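Putative branched-chain amino acid aminotransferase IlvE (Streptococcus mutans, PDB 4DQN) probably catalyses the reversible transfer of the amino group of isoleucine, leucine or valine to 2-oxoglutarate, using pyridoxal 5'-phosphate as cofactor. Local coordinates at residues M81-E84 with R85-T89; R112-E115 with E116-P119; N159-G163 with G164-T168; S250-K253 with Y254-Y258; E324-G327 with I328-G331. All coordinates share one frame; numbering follows the deposited sequence.

How the interactions relate
All five are local contacts, each made within a few residues of one continuous segment, and together they illustrate how such contacts are assembled into a larger fold. Interactions 1, 4 and 5 form a packed series: Met81 and Arg85 touch Val251 and Ser250, while Thr252, Ser255 and Leu256 rest on Leu325. The centres of interactions 1 and 4 are 15 Å apart, those of interactions 4 and 5 13 Å. Interaction 1 lies nearest the predicted cofactor lysine: the side chain of Arg85 is about 4 Å from that of Lys188, and the side chain of Ser250 is about 7 Å from that of Lys188. Interactions 2, 3 and 5 lie away from that site.

Interaction 1. Residues M81-E84 with R85-T89; sequences MNAE and RLQRT
Glu84 and Arg88, one turn apart on helix 79-92, meet through a water molecule rather than by direct contact of their charges. Glu84 keeps CG beside its backbone N (chi1 -66°) and runs extended beyond it, which carries the carboxylate outward. Arg88 starts out likewise but bends at chi3, folding its guanidinium back so that one face lies over Glu84 O, 3.6 Å from Arg88 CZ. The water sits at the edge of the guanidinium, in its plane, accepting from Arg88 NH2 at 2.8 Å and donating to Glu84 OE1 at 2.7 Å. Glu84 OE1 and Arg88 NH1 stay 4.8 Å apart, so the opposite charges are close without touching and the water bridges them.

Gln87 is bent at chi2 (148°), which lays its CD 3.2 Å from Ala83 O. The end of this amide is held from outside, with NE2 donating to Val98 O and Thr100 OG1. On another flank Asn82 and Arg85 run side by side in the same direction, their flat groups turned 80° apart and Asn82 ND2 3.9 Å from Arg85 NH2. Both reach the same carboxylate, that of Glu62, by different oxygens: Asn82 ND2 bonds to OE1 and Arg85 NE forms a salt bridge with OE2. Regular backbone bonds run beneath, such as Leu86 N to Asn82 O at 2.9 Å.

The result is a helix of the class-IV aminotransferase fold that packs Asn82 and Leu86 against strand 59-68 and helix 100-113, and places Arg85 beside Lys188, the predicted attachment point of the cofactor, which is not attached here.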
loop_
_atom_site.group_PDB
_atom_site.type_symbol
_atom_site.label_atom_id
_atom_site.label_comp_id
_atom_site.label_asym_id
_atom_site.label_seq_id
_atom_site.Cartn_x
_atom_site.Cartn_y
_atom_site.Cartn_z
ATOM N N MET A 81 15.306 -10.027 15.359
ATOM C CA MET A 81 14.608 -10.573 14.192
ATOM C C MET A 81 13.649 -9.561 13.579
ATOM O O MET A 81 13.578 -9.428 12.355
ATOM C CB MET A 81 13.848 -11.853 14.563
ATOM C CG MET A 81 14.744 -13.016 14.964
ATOM S SD MET A 81 15.804 -13.651 13.644
ATOM C CE MET A 81 14.576 -14.583 12.724
ATOM N N ASN A 82 12.908 -8.842 14.419
ATOM C CA ASN A 82 12.071 -7.746 13.917
ATOM C C ASN A 82 12.879 -6.651 13.213
ATOM O O ASN A 82 12.437 -6.086 12.206
ATOM C CB ASN A 82 11.264 -7.133 15.062
ATOM C CG ASN A 82 10.375 -8.146 15.737
ATOM O OD1 ASN A 82 10.782 -8.799 16.703
ATOM N ND2 ASN A 82 9.155 -8.298 15.224
ATOM N N ALA A 83 14.049 -6.333 13.759
ATOM C CA ALA A 83 14.884 -5.292 13.176
ATOM C C ALA A 83 15.365 -5.700 11.789
ATOM O O ALA A 83 15.418 -4.876 10.873
ATOM C CB ALA A 83 16.088 -4.996 14.093
ATOM N N GLU A 84 15.739 -6.968 11.639
ATOM C CA GLU A 84 16.270 -7.460 10.374
ATOM C C GLU A 84 15.160 -7.546 9.342
ATOM O O GLU A 84 15.372 -7.248 8.164
ATOM C CB GLU A 84 16.984 -8.808 10.576
ATOM C CG GLU A 84 18.238 -8.663 11.451
ATOM C CD GLU A 84 18.976 -9.974 11.728
ATOM O OE1 GLU A 84 18.479 -11.056 11.325
ATOM O OE2 GLU A 84 20.059 -9.910 12.359
ATOM N N ARG A 85 13.965 -7.923 9.787
ATOM C CA ARG A 85 12.819 -7.946 8.882
ATOM C C ARG A 85 12.446 -6.538 8.411
ATOM O O ARG A 85 12.122 -6.335 7.229
ATOM C CB ARG A 85 11.618 -8.656 9.523
ATOM C CG ARG A 85 10.431 -8.778 8.567
ATOM C CD ARG A 85 9.315 -9.658 9.114
ATOM N NE ARG A 85 8.669 -9.080 10.296
ATOM C CZ ARG A 85 7.677 -9.665 10.973
ATOM N NH1 ARG A 85 7.224 -10.855 10.595
ATOM N NH2 ARG A 85 7.138 -9.063 12.033
ATOM N N LEU A 86 12.502 -5.564 9.322
ATOM C CA LEU A 86 12.240 -4.169 8.959
ATOM C C LEU A 86 13.300 -3.650 7.991
ATOM O O LEU A 86 13.010 -2.789 7.162
ATOM C CB LEU A 86 12.209 -3.270 10.207
ATOM C CG LEU A 86 11.206 -2.114 10.348
ATOM C CD1 LEU A 86 11.749 -0.964 11.195
ATOM C CD2 LEU A 86 10.598 -1.620 9.038
ATOM N N GLN A 87 14.528 -4.158 8.098
ATOM C CA GLN A 87 15.589 -3.721 7.196
ATOM C C GLN A 87 15.319 -4.228 5.790
ATOM O O GLN A 87 15.480 -3.498 4.813
ATOM C CB GLN A 87 16.966 -4.198 7.693
ATOM C CG GLN A 87 17.530 -3.361 8.842
ATOM C CD GLN A 87 18.392 -4.175 9.793
ATOM O OE1 GLN A 87 18.792 -5.301 9.479
ATOM N NE2 GLN A 87 18.677 -3.614 10.960
ATOM N N ARG A 88 14.906 -5.484 5.680
ATOM C CA ARG A 88 14.562 -6.031 4.377
ATOM C C ARG A 88 13.318 -5.344 3.802
ATOM O O ARG A 88 13.234 -5.084 2.599
ATOM C CB ARG A 88 14.352 -7.538 4.472
ATOM C CG ARG A 88 15.649 -8.315 4.632
ATOM C CD ARG A 88 15.389 -9.807 4.552
ATOM N NE ARG A 88 14.839 -10.307 5.803
ATOM C CZ ARG A 88 15.588 -10.643 6.853
ATOM N NH1 ARG A 88 16.914 -10.523 6.793
ATOM N NH2 ARG A 88 15.016 -11.087 7.963
ATOM N N THR A 89 12.361 -5.027 4.669
ATOM C CA THR A 89 11.147 -4.328 4.240
ATOM C C THR A 89 11.478 -2.925 3.715
ATOM O O THR A 89 10.923 -2.463 2.702
ATOM C CB THR A 89 10.130 -4.249 5.398
ATOM O OG1 THR A 89 9.708 -5.578 5.745
ATOM C CG2 THR A 89 8.925 -3.469 4.987
HETATM O O HOH W 1 16.315 -12.173 10.199
#

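Interaction 2. Residues R112-E115 with E116-P119; sequences RANE and EYVP
A 3-10 turn at the carboxyl end of helix 100-113 brings Asn114 against Tyr117 and Glu115 against Val118. Asn114 is the first residue to leave the helical path, and from there the chain tightens before heading for strand 126-136. Two successive backbone bonds, each spanning three residues, define the turn. Tyr117 N donates to Asn114 O at 2.8 Å with a fairly straight N-H (159°). Both donors stand above the carbonyl plane, Val118 N the farther, 67° out of that of Glu115, whose O it meets at 3.1 Å.

Glu116 shows how a side chain can follow such a turn back. Its CG stands between the backbone N and the carbonyl carbon (chi1 69°), and a further bend at chi2 returns the carboxylate toward the end of the helix, with OE1 3.3 Å from Asn114 C. The other oxygen, OE2, accepts from a water at a short 2.5 Å. That water also donates to Ala113 O at 2.7 Å, so a carbonyl of the last helical turn is joined to the carboxylate through solvent.

Tyr117 presents the edge of its ring to Asn114 O, which lies in the ring plane. The Asn114 amide is directed elsewhere: ND2 donates to Val110 O of its own helix and to Phe23 O, the latter tying the helix end to the segment just before strand 24-30. Arg68 donates to Val118 O and Pro119 O, while Val118 also touches Val74 and Leu127. Of the two Val118 methyls, CG2 is the one that reaches back to Glu115 O, 3.5 Å away.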
loop_
_atom_site.group_PDB
_atom_site.type_symbol
_atom_site.label_atom_id
_atom_site.label_comp_id
_atom_site.label_asym_id
_atom_site.label_seq_id
_atom_site.Cartn_x
_atom_site.Cartn_y
_atom_site.Cartn_z
ATOM N N ARG A 112 10.976 0.807 28.972
ATOM C CA ARG A 112 11.387 1.453 30.220
ATOM C C ARG A 112 10.559 2.700 30.529
ATOM O O ARG A 112 10.119 2.874 31.668
ATOM C CB ARG A 112 12.893 1.773 30.228
ATOM C CG ARG A 112 13.796 0.539 30.190
ATOM C CD ARG A 112 15.254 0.867 30.531
ATOM N NE ARG A 112 15.726 2.036 29.791
ATOM C CZ ARG A 112 16.553 1.983 28.750
ATOM N NH1 ARG A 112 17.008 0.810 28.329
ATOM N NH2 ARG A 112 16.929 3.101 28.134
ATOM N N ALA A 113 10.298 3.546 29.525
ATOM C CA ALA A 113 9.598 4.804 29.784
ATOM C C ALA A 113 8.138 4.573 30.167
ATOM O O ALA A 113 7.506 5.420 30.806
ATOM C CB ALA A 113 9.695 5.742 28.570
ATOM N N ASN A 114 7.608 3.420 29.762
ATOM C CA ASN A 114 6.210 3.067 30.021
ATOM C C ASN A 114 6.099 1.768 30.819
ATOM O O ASN A 114 5.117 1.037 30.675
ATOM C CB ASN A 114 5.458 2.876 28.692
ATOM C CG ASN A 114 5.397 4.144 27.861
ATOM O OD1 ASN A 114 4.634 5.056 28.170
ATOM N ND2 ASN A 114 6.184 4.199 26.789
ATOM N N GLU A 115 7.080 1.481 31.672
ATOM C CA GLU A 115 7.165 0.152 32.293
ATOM C C GLU A 115 5.973 -0.184 33.169
ATOM O O GLU A 115 5.630 -1.360 33.360
ATOM C CB GLU A 115 8.482 -0.036 33.069
ATOM C CG GLU A 115 8.807 -1.525 33.303
ATOM C CD GLU A 115 10.255 -1.808 33.702
ATOM O OE1 GLU A 115 11.188 -1.343 33.004
ATOM O OE2 GLU A 115 10.457 -2.526 34.709
ATOM N N GLU A 116 5.316 0.841 33.689
ATOM C CA GLU A 116 4.181 0.594 34.558
ATOM C C GLU A 116 2.980 0.100 33.742
ATOM O O GLU A 116 1.982 -0.364 34.301
ATOM C CB GLU A 116 3.862 1.841 35.397
ATOM C CG GLU A 116 3.298 3.036 34.607
ATOM C CD GLU A 116 4.341 3.840 33.808
ATOM O OE1 GLU A 116 5.514 3.412 33.673
ATOM O OE2 GLU A 116 3.972 4.926 33.303
ATOM N N TYR A 117 3.081 0.164 32.412
ATOM C CA TYR A 117 2.010 -0.369 31.559
ATOM C C TYR A 117 2.273 -1.799 31.087
ATOM O O TYR A 117 1.420 -2.415 30.436
ATOM C CB TYR A 117 1.759 0.544 30.345
ATOM C CG TYR A 117 1.162 1.875 30.714
ATOM C CD1 TYR A 117 1.975 2.954 31.034
ATOM C CD2 TYR A 117 -0.213 2.054 30.745
ATOM C CE1 TYR A 117 1.440 4.168 31.381
ATOM C CE2 TYR A 117 -0.762 3.273 31.086
ATOM C CZ TYR A 117 0.078 4.323 31.405
ATOM O OH TYR A 117 -0.442 5.548 31.748
ATOM N N VAL A 118 3.455 -2.324 31.384
ATOM C CA VAL A 118 3.715 -3.731 31.112
ATOM C C VAL A 118 2.892 -4.538 32.133
ATOM O O VAL A 118 3.142 -4.444 33.338
ATOM C CB VAL A 118 5.218 -4.068 31.227
ATOM C CG1 VAL A 118 5.468 -5.522 30.836
ATOM C CG2 VAL A 118 6.040 -3.143 30.333
ATOM N N PRO A 119 1.892 -5.304 31.654
ATOM C CA PRO A 119 0.939 -5.996 32.536
ATOM C C PRO A 119 1.632 -6.917 33.540
ATOM O O PRO A 119 2.748 -7.369 33.283
ATOM C CB PRO A 119 0.101 -6.816 31.557
ATOM C CG PRO A 119 0.146 -5.988 30.268
ATOM C CD PRO A 119 1.578 -5.528 30.231
HETATM O O HOH W 2 5.343 6.553 31.925
#

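Interaction 3. Residues N159-G163 with G164-T168; sequences NYFKG and GLAPT
Phe161 overlaps Leu165 with the face of its ring, folding back over the type II beta turn that runs from Phe161 to Gly164. Leu165 CA stands over that face in a CH-pi contact, 4.1 Å from the ring centroid and 20° off its normal. The leucine side chain crosses obliquely and reaches the ring with one branch, Leu165 CD2 lying 3.4 Å from Phe161 CD2. Tyr160 CD2 is found on the opposite face, offset toward the rim, so the phenyl group has neighbours above and below. What puts it there is the first torsion, with CG beside the backbone N (chi1 -78°), which leads the ring across the outgoing chain.

The turn is closed by a weak bond from Gly164 N to Phe161 O at 3.4 Å. Gly163 and Gly164 both adopt positive phi as the chain reverses. Just before it, an Asx turn shapes the entry: Asn159 OD1 accepts from Phe161 N at 2.9 Å, the donor standing above the amide carbonyl plane.

This loop links strand 147-157 to strand 168-172, and Phe161 and Leu165 also touch Pro295, while Leu165 reaches His319 and Tyr322 of helix 316-329. On the CD1 side of the ring the neighbours are mostly backbone: Phe161 CD1 approaches Gly164 O at 3.3 Å, and Phe161 CE1 comes obliquely to Ala166 N, also 3.3 Å away; Ala166 CB adds a side-chain contact, 4.0 Å from Phe161 CE1.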
loop_
_atom_site.group_PDB
_atom_site.type_symbol
_atom_site.label_atom_id
_atom_site.label_comp_id
_atom_site.label_asym_id
_atom_site.label_seq_id
_atom_site.Cartn_x
_atom_site.Cartn_y
_atom_site.Cartn_z
ATOM N N ASN A 159 -4.279 -11.236 26.771
ATOM C CA ASN A 159 -3.932 -12.618 26.418
ATOM C C ASN A 159 -4.606 -13.062 25.126
ATOM O O ASN A 159 -3.955 -13.637 24.249
ATOM C CB ASN A 159 -4.326 -13.575 27.565
ATOM C CG ASN A 159 -3.845 -15.023 27.347
ATOM O OD1 ASN A 159 -3.811 -15.531 26.223
ATOM N ND2 ASN A 159 -3.494 -15.694 28.443
ATOM N N TYR A 160 -5.907 -12.797 25.039
ATOM C CA TYR A 160 -6.764 -13.251 23.939
ATOM C C TYR A 160 -7.156 -14.724 24.098
ATOM O O TYR A 160 -8.232 -15.135 23.666
ATOM C CB TYR A 160 -6.161 -12.936 22.557
ATOM C CG TYR A 160 -6.918 -13.519 21.378
ATOM C CD1 TYR A 160 -8.300 -13.350 21.252
ATOM C CD2 TYR A 160 -6.248 -14.221 20.374
ATOM C CE1 TYR A 160 -8.997 -13.882 20.173
ATOM C CE2 TYR A 160 -6.937 -14.750 19.288
ATOM C CZ TYR A 160 -8.308 -14.577 19.194
ATOM O OH TYR A 160 -8.984 -15.101 18.116
ATOM N N PHE A 161 -6.295 -15.511 24.737
ATOM C CA PHE A 161 -6.669 -16.868 25.132
ATOM C C PHE A 161 -6.765 -17.019 26.651
ATOM O O PHE A 161 -6.088 -17.854 27.270
ATOM C CB PHE A 161 -5.770 -17.927 24.482
ATOM C CG PHE A 161 -6.121 -18.191 23.050
ATOM C CD1 PHE A 161 -7.447 -18.388 22.685
ATOM C CD2 PHE A 161 -5.148 -18.187 22.065
ATOM C CE1 PHE A 161 -7.796 -18.608 21.365
ATOM C CE2 PHE A 161 -5.484 -18.405 20.738
ATOM C CZ PHE A 161 -6.810 -18.614 20.384
ATOM N N LYS A 162 -7.615 -16.176 27.233
ATOM C CA LYS A 162 -8.074 -16.368 28.598
ATOM C C LYS A 162 -9.296 -17.287 28.535
ATOM O O LYS A 162 -10.361 -16.911 28.033
ATOM C CB LYS A 162 -8.395 -15.029 29.272
ATOM C CG LYS A 162 -8.687 -15.158 30.764
ATOM C CD LYS A 162 -7.896 -16.315 31.382
ATOM C CE LYS A 162 -8.469 -16.730 32.726
ATOM N NZ LYS A 162 -7.523 -16.430 33.845
ATOM N N GLY A 163 -9.116 -18.499 29.044
ATOM C CA GLY A 163 -10.069 -19.574 28.850
ATOM C C GLY A 163 -9.347 -20.728 28.181
ATOM O O GLY A 163 -9.932 -21.779 27.919
ATOM N N GLY A 164 -8.058 -20.521 27.910
ATOM C CA GLY A 164 -7.244 -21.506 27.221
ATOM C C GLY A 164 -7.270 -21.303 25.715
ATOM O O GLY A 164 -8.052 -20.496 25.203
ATOM N N LEU A 165 -6.407 -22.029 25.009
ATOM C CA LEU A 165 -6.399 -22.022 23.547
ATOM C C LEU A 165 -7.753 -22.476 23.015
ATOM O O LEU A 165 -8.336 -23.437 23.531
ATOM C CB LEU A 165 -5.311 -22.955 23.016
ATOM C CG LEU A 165 -3.873 -22.457 23.091
ATOM C CD1 LEU A 165 -2.896 -23.578 22.772
ATOM C CD2 LEU A 165 -3.693 -21.310 22.123
ATOM N N ALA A 166 -8.249 -21.793 21.986
ATOM C CA ALA A 166 -9.530 -22.161 21.389
ATOM C C ALA A 166 -9.490 -22.045 19.866
ATOM O O ALA A 166 -8.950 -21.075 19.323
ATOM C CB ALA A 166 -10.641 -21.299 21.955
ATOM N N PRO A 167 -10.085 -23.026 19.172
ATOM C CA PRO A 167 -10.036 -23.037 17.705
ATOM C C PRO A 167 -11.008 -22.030 17.124
ATOM O O PRO A 167 -12.033 -21.751 17.751
ATOM C CB PRO A 167 -10.496 -24.461 17.341
ATOM C CG PRO A 167 -10.584 -25.222 18.639
ATOM C CD PRO A 167 -10.815 -24.186 19.705
ATOM N N THR A 168 -10.683 -21.475 15.958
ATOM C CA THR A 168 -11.644 -20.675 15.198
ATOM C C THR A 168 -11.583 -21.105 13.741
ATOM O O THR A 168 -10.648 -21.802 13.330
ATOM C CB THR A 168 -11.381 -19.147 15.294
ATOM O OG1 THR A 168 -10.124 -18.828 14.682
ATOM C CG2 THR A 168 -11.393 -18.669 16.743
#

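Interaction 4. Residues S250-K253 with Y254-Y258; sequences SVTK and YSLLY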
loop_
_atom_site.group_PDB
_atom_site.type_symbol
_atom_site.label_atom_id
_atom_site.label_comp_id
_atom_site.label_asym_id
_atom_site.label_seq_id
_atom_site.Cartn_x
_atom_site.Cartn_y
_atom_site.Cartn_z
ATOM N N SER A 250 7.102 -14.634 9.520
ATOM C CA SER A 250 6.902 -14.187 10.904
ATOM C C SER A 250 7.998 -14.694 11.847
ATOM O O SER A 250 8.564 -15.778 11.648
ATOM C CB SER A 250 5.497 -14.538 11.422
ATOM O OG SER A 250 5.429 -15.834 11.988
ATOM N N VAL A 251 8.325 -13.887 12.850
ATOM C CA VAL A 251 9.304 -14.285 13.866
ATOM C C VAL A 251 8.765 -15.502 14.621
ATOM O O VAL A 251 9.506 -16.417 14.994
ATOM C CB VAL A 251 9.576 -13.121 14.835
ATOM C CG1 VAL A 251 10.674 -13.484 15.822
ATOM C CG2 VAL A 251 9.981 -11.878 14.058
ATOM N N THR A 252 7.454 -15.517 14.818
ATOM C CA THR A 252 6.799 -16.622 15.510
ATOM C C THR A 252 6.984 -17.940 14.749
ATOM O O THR A 252 7.285 -18.972 15.354
ATOM C CB THR A 252 5.307 -16.313 15.730
ATOM O OG1 THR A 252 5.189 -15.007 16.310
ATOM C CG2 THR A 252 4.677 -17.320 16.689
ATOM N N LYS A 253 6.844 -17.898 13.425
ATOM C CA LYS A 253 7.048 -19.095 12.602
ATOM C C LYS A 253 8.459 -19.659 12.707
ATOM O O LYS A 253 8.639 -20.870 12.862
ATOM C CB LYS A 253 6.727 -18.817 11.129
ATOM C CG LYS A 253 7.353 -19.863 10.213
ATOM C CD LYS A 253 7.112 -19.596 8.741
ATOM C CE LYS A 253 8.088 -18.589 8.165
ATOM N NZ LYS A 253 7.771 -18.369 6.716
ATOM N N TYR A 254 9.465 -18.793 12.622
ATOM C CA TYR A 254 10.840 -19.263 12.725
ATOM C C TYR A 254 11.100 -19.841 14.103
ATOM O O TYR A 254 11.771 -20.869 14.236
ATOM C CB TYR A 254 11.827 -18.136 12.408
ATOM C CG TYR A 254 11.874 -17.827 10.934
ATOM C CD1 TYR A 254 11.834 -18.856 10.001
ATOM C CD2 TYR A 254 11.918 -16.517 10.475
ATOM C CE1 TYR A 254 11.861 -18.599 8.652
ATOM C CE2 TYR A 254 11.943 -16.244 9.115
ATOM C CZ TYR A 254 11.912 -17.295 8.211
ATOM O OH TYR A 254 11.933 -17.053 6.856
ATOM N N SER A 255 10.560 -19.181 15.124
ATOM C CA SER A 255 10.679 -19.660 16.503
ATOM C C SER A 255 10.036 -21.040 16.696
ATOM O O SER A 255 10.600 -21.902 17.379
ATOM C CB SER A 255 10.052 -18.639 17.453
ATOM O OG SER A 255 10.737 -17.399 17.349
ATOM N N LEU A 256 8.863 -21.242 16.095
ATOM C CA LEU A 256 8.146 -22.513 16.191
ATOM C C LEU A 256 8.884 -23.616 15.440
ATOM O O LEU A 256 8.996 -24.744 15.934
ATOM C CB LEU A 256 6.708 -22.374 15.670
ATOM C CG LEU A 256 5.772 -21.628 16.632
ATOM C CD1 LEU A 256 4.376 -21.474 16.067
ATOM C CD2 LEU A 256 5.718 -22.344 17.992
ATOM N N LEU A 257 9.386 -23.280 14.256
ATOM C CA LEU A 257 10.264 -24.165 13.489
ATOM C C LEU A 257 11.416 -24.648 14.360
ATOM O O LEU A 257 11.741 -25.846 14.406
ATOM C CB LEU A 257 10.854 -23.377 12.324
ATOM C CG LEU A 257 10.612 -23.745 10.857
ATOM C CD1 LEU A 257 9.556 -24.810 10.669
ATOM C CD2 LEU A 257 10.269 -22.488 10.065
ATOM N N TYR A 258 12.043 -23.688 15.029
ATOM C CA TYR A 258 13.198 -23.941 15.873
ATOM C C TYR A 258 12.821 -24.839 17.045
ATOM O O TYR A 258 13.468 -25.858 17.278
ATOM C CB TYR A 258 13.759 -22.611 16.373
ATOM C CG TYR A 258 15.057 -22.715 17.134
ATOM C CD1 TYR A 258 15.083 -23.130 18.461
ATOM C CD2 TYR A 258 16.253 -22.369 16.536
ATOM C CE1 TYR A 258 16.272 -23.218 19.156
ATOM C CE2 TYR A 258 17.448 -22.454 17.224
ATOM C CZ TYR A 258 17.450 -22.872 18.533
ATOM O OH TYR A 258 18.642 -22.942 19.223
#
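Lys253 leaves the helix at CB beside Tyr254 N, a spacing set by the chain itself, and makes its packing contacts at CG and CE. CG, placed anti to the backbone N (chi1 161°), comes alongside Leu257, 3.9 Å from its CD2. A bend at chi3 (82°) then turns the chain over Tyr254, so that Lys253 CE sits over the face of the ring, 4.2 Å from its centroid, in a CH-pi contact. The two side chains point the same way, and at the tip NZ makes a long, weak ion pair with Glu270.

Around this pair serines add bonds at the start of helix 251-262. Ser250 is the N-cap: its OG accepts from Lys253 N at 2.9 Å. Ser255 OG, next to its own backbone N, donates back to Val251 O at 2.8 Å, while Ser255 N reaches the same oxygen at 3.0 Å. These two donors approach from opposite faces of the carbonyl plane, giving one buried acceptor a double grip. Ser250 O also accepts from Tyr254 N, and Lys253 O from Leu257 N.

The helix is the crossover of a beta-alpha-beta unit between strands 238-241 and 267-270. Lys253 and Leu257 lean on Thr241, and Leu257 also meets Ala268 and Glu270. Thr252, Ser255 and Leu256 pack on Leu325 of helix 316-329, while Val251 touches Met81 and Asn82 of helix 79-92.

Interaction 5. Residues E324-G327 with I328-G331; sequences ELTG and IQFG
Leu325 and Gln329 touch both through the backbone and through their side chains near the end of helix 316-329. Among the hydrogen bonds, Gln329 N donates to Leu325 O at 3.0 Å, and Phe330 N to Thr326 O at 2.8 Å, the latter nearly along the C=O axis. Gly331, with a positive phi of 89°, ends the helix in a Schellman motif, its N bonded to Ile328 O at 3.2 Å.

Apolar and mixed packing comes next. The Gln329 amide crosses both neighbours of the preceding turn, setting NE2 3.7 Å from Leu325 CG and OE1 3.8 Å from Thr326 CG2. Ile328 folds CG1 beside its backbone N (chi1 -71°), bringing that atom close to Glu324 O, 3.2 Å away. Phe330 offers a ring edge to Thr326 O, which lies in the ring plane 3.2 Å from CD2; the same ring meets Tyr67 edge-to-face.

The polar ends find partners beyond the two segments: Thr326 OG1, held between the backbone N and the carbonyl carbon, turns back along its own helix to bond to Tyr322 O, and Glu324 OE2 forms a salt bridge with Arg263.

In the fold, this helix end packs on helix 251-262 and on strand 74-77. Leu325 and Ile328 meet the helix through residues such as Leu259, while both, together with Gln329, rest on Phe77 of the strand; Gln329 O also accepts from Gln75, a residue of that strand.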
loop_
_atom_site.group_PDB
_atom_site.type_symbol
_atom_site.label_atom_id
_atom_site.label_comp_id
_atom_site.label_asym_id
_atom_site.label_seq_id
_atom_site.Cartn_x
_atom_site.Cartn_y
_atom_site.Cartn_z
ATOM N N GLU A 324 5.449 -24.189 25.297
ATOM C CA GLU A 324 6.901 -24.008 25.256
ATOM C C GLU A 324 7.301 -22.624 24.744
ATOM O O GLU A 324 8.211 -21.997 25.289
ATOM C CB GLU A 324 7.551 -25.110 24.406
ATOM C CG GLU A 324 9.077 -25.141 24.462
ATOM C CD GLU A 324 9.623 -25.893 25.670
ATOM O OE1 GLU A 324 8.832 -26.355 26.525
ATOM O OE2 GLU A 324 10.861 -26.028 25.765
ATOM N N LEU A 325 6.636 -22.139 23.701
ATOM C CA LEU A 325 6.974 -20.813 23.171
ATOM C C LEU A 325 6.644 -19.700 24.163
ATOM O O LEU A 325 7.491 -18.849 24.443
ATOM C CB LEU A 325 6.264 -20.548 21.838
ATOM C CG LEU A 325 6.451 -19.148 21.236
ATOM C CD1 LEU A 325 7.907 -18.911 20.865
ATOM C CD2 LEU A 325 5.535 -18.943 20.017
ATOM N N THR A 326 5.421 -19.706 24.695
ATOM C CA THR A 326 5.017 -18.681 25.655
ATOM C C THR A 326 5.823 -18.799 26.955
ATOM O O THR A 326 6.174 -17.786 27.570
ATOM C CB THR A 326 3.496 -18.707 25.953
ATOM O OG1 THR A 326 3.112 -19.999 26.441
ATOM C CG2 THR A 326 2.699 -18.394 24.700
ATOM N N GLY A 327 6.149 -20.023 27.361
ATOM C CA GLY A 327 6.990 -20.209 28.539
ATOM C C GLY A 327 8.323 -19.493 28.383
ATOM O O GLY A 327 8.807 -18.822 29.298
ATOM N N ILE A 328 8.914 -19.632 27.206
ATOM C CA ILE A 328 10.177 -18.980 26.908
ATOM C C ILE A 328 10.018 -17.465 26.903
ATOM O O ILE A 328 10.836 -16.743 27.481
ATOM C CB ILE A 328 10.714 -19.447 25.546
ATOM C CG1 ILE A 328 11.198 -20.894 25.655
ATOM C CG2 ILE A 328 11.862 -18.546 25.063
ATOM C CD1 ILE A 328 11.336 -21.581 24.311
ATOM N N GLN A 329 8.960 -16.988 26.255
ATOM C CA GLN A 329 8.717 -15.552 26.153
ATOM C C GLN A 329 8.528 -14.912 27.527
ATOM O O GLN A 329 9.095 -13.855 27.810
ATOM C CB GLN A 329 7.513 -15.298 25.246
ATOM C CG GLN A 329 7.773 -15.671 23.778
ATOM C CD GLN A 329 6.512 -15.734 22.940
ATOM O OE1 GLN A 329 5.436 -16.052 23.446
ATOM N NE2 GLN A 329 6.637 -15.432 21.641
ATOM N N PHE A 330 7.750 -15.559 28.387
ATOM C CA PHE A 330 7.488 -15.011 29.718
ATOM C C PHE A 330 8.544 -15.401 30.749
ATOM O O PHE A 330 8.434 -15.021 31.918
ATOM C CB PHE A 330 6.108 -15.431 30.223
ATOM C CG PHE A 330 4.969 -14.720 29.551
ATOM C CD1 PHE A 330 4.472 -13.530 30.066
ATOM C CD2 PHE A 330 4.374 -15.259 28.423
ATOM C CE1 PHE A 330 3.408 -12.879 29.452
ATOM C CE2 PHE A 330 3.309 -14.618 27.805
ATOM C CZ PHE A 330 2.830 -13.425 28.318
ATOM N N GLY A 331 9.555 -16.155 30.320
ATOM C CA GLY A 331 10.717 -16.425 31.152
ATOM C C GLY A 331 10.602 -17.647 32.049
ATOM O O GLY A 331 11.466 -17.871 32.883
#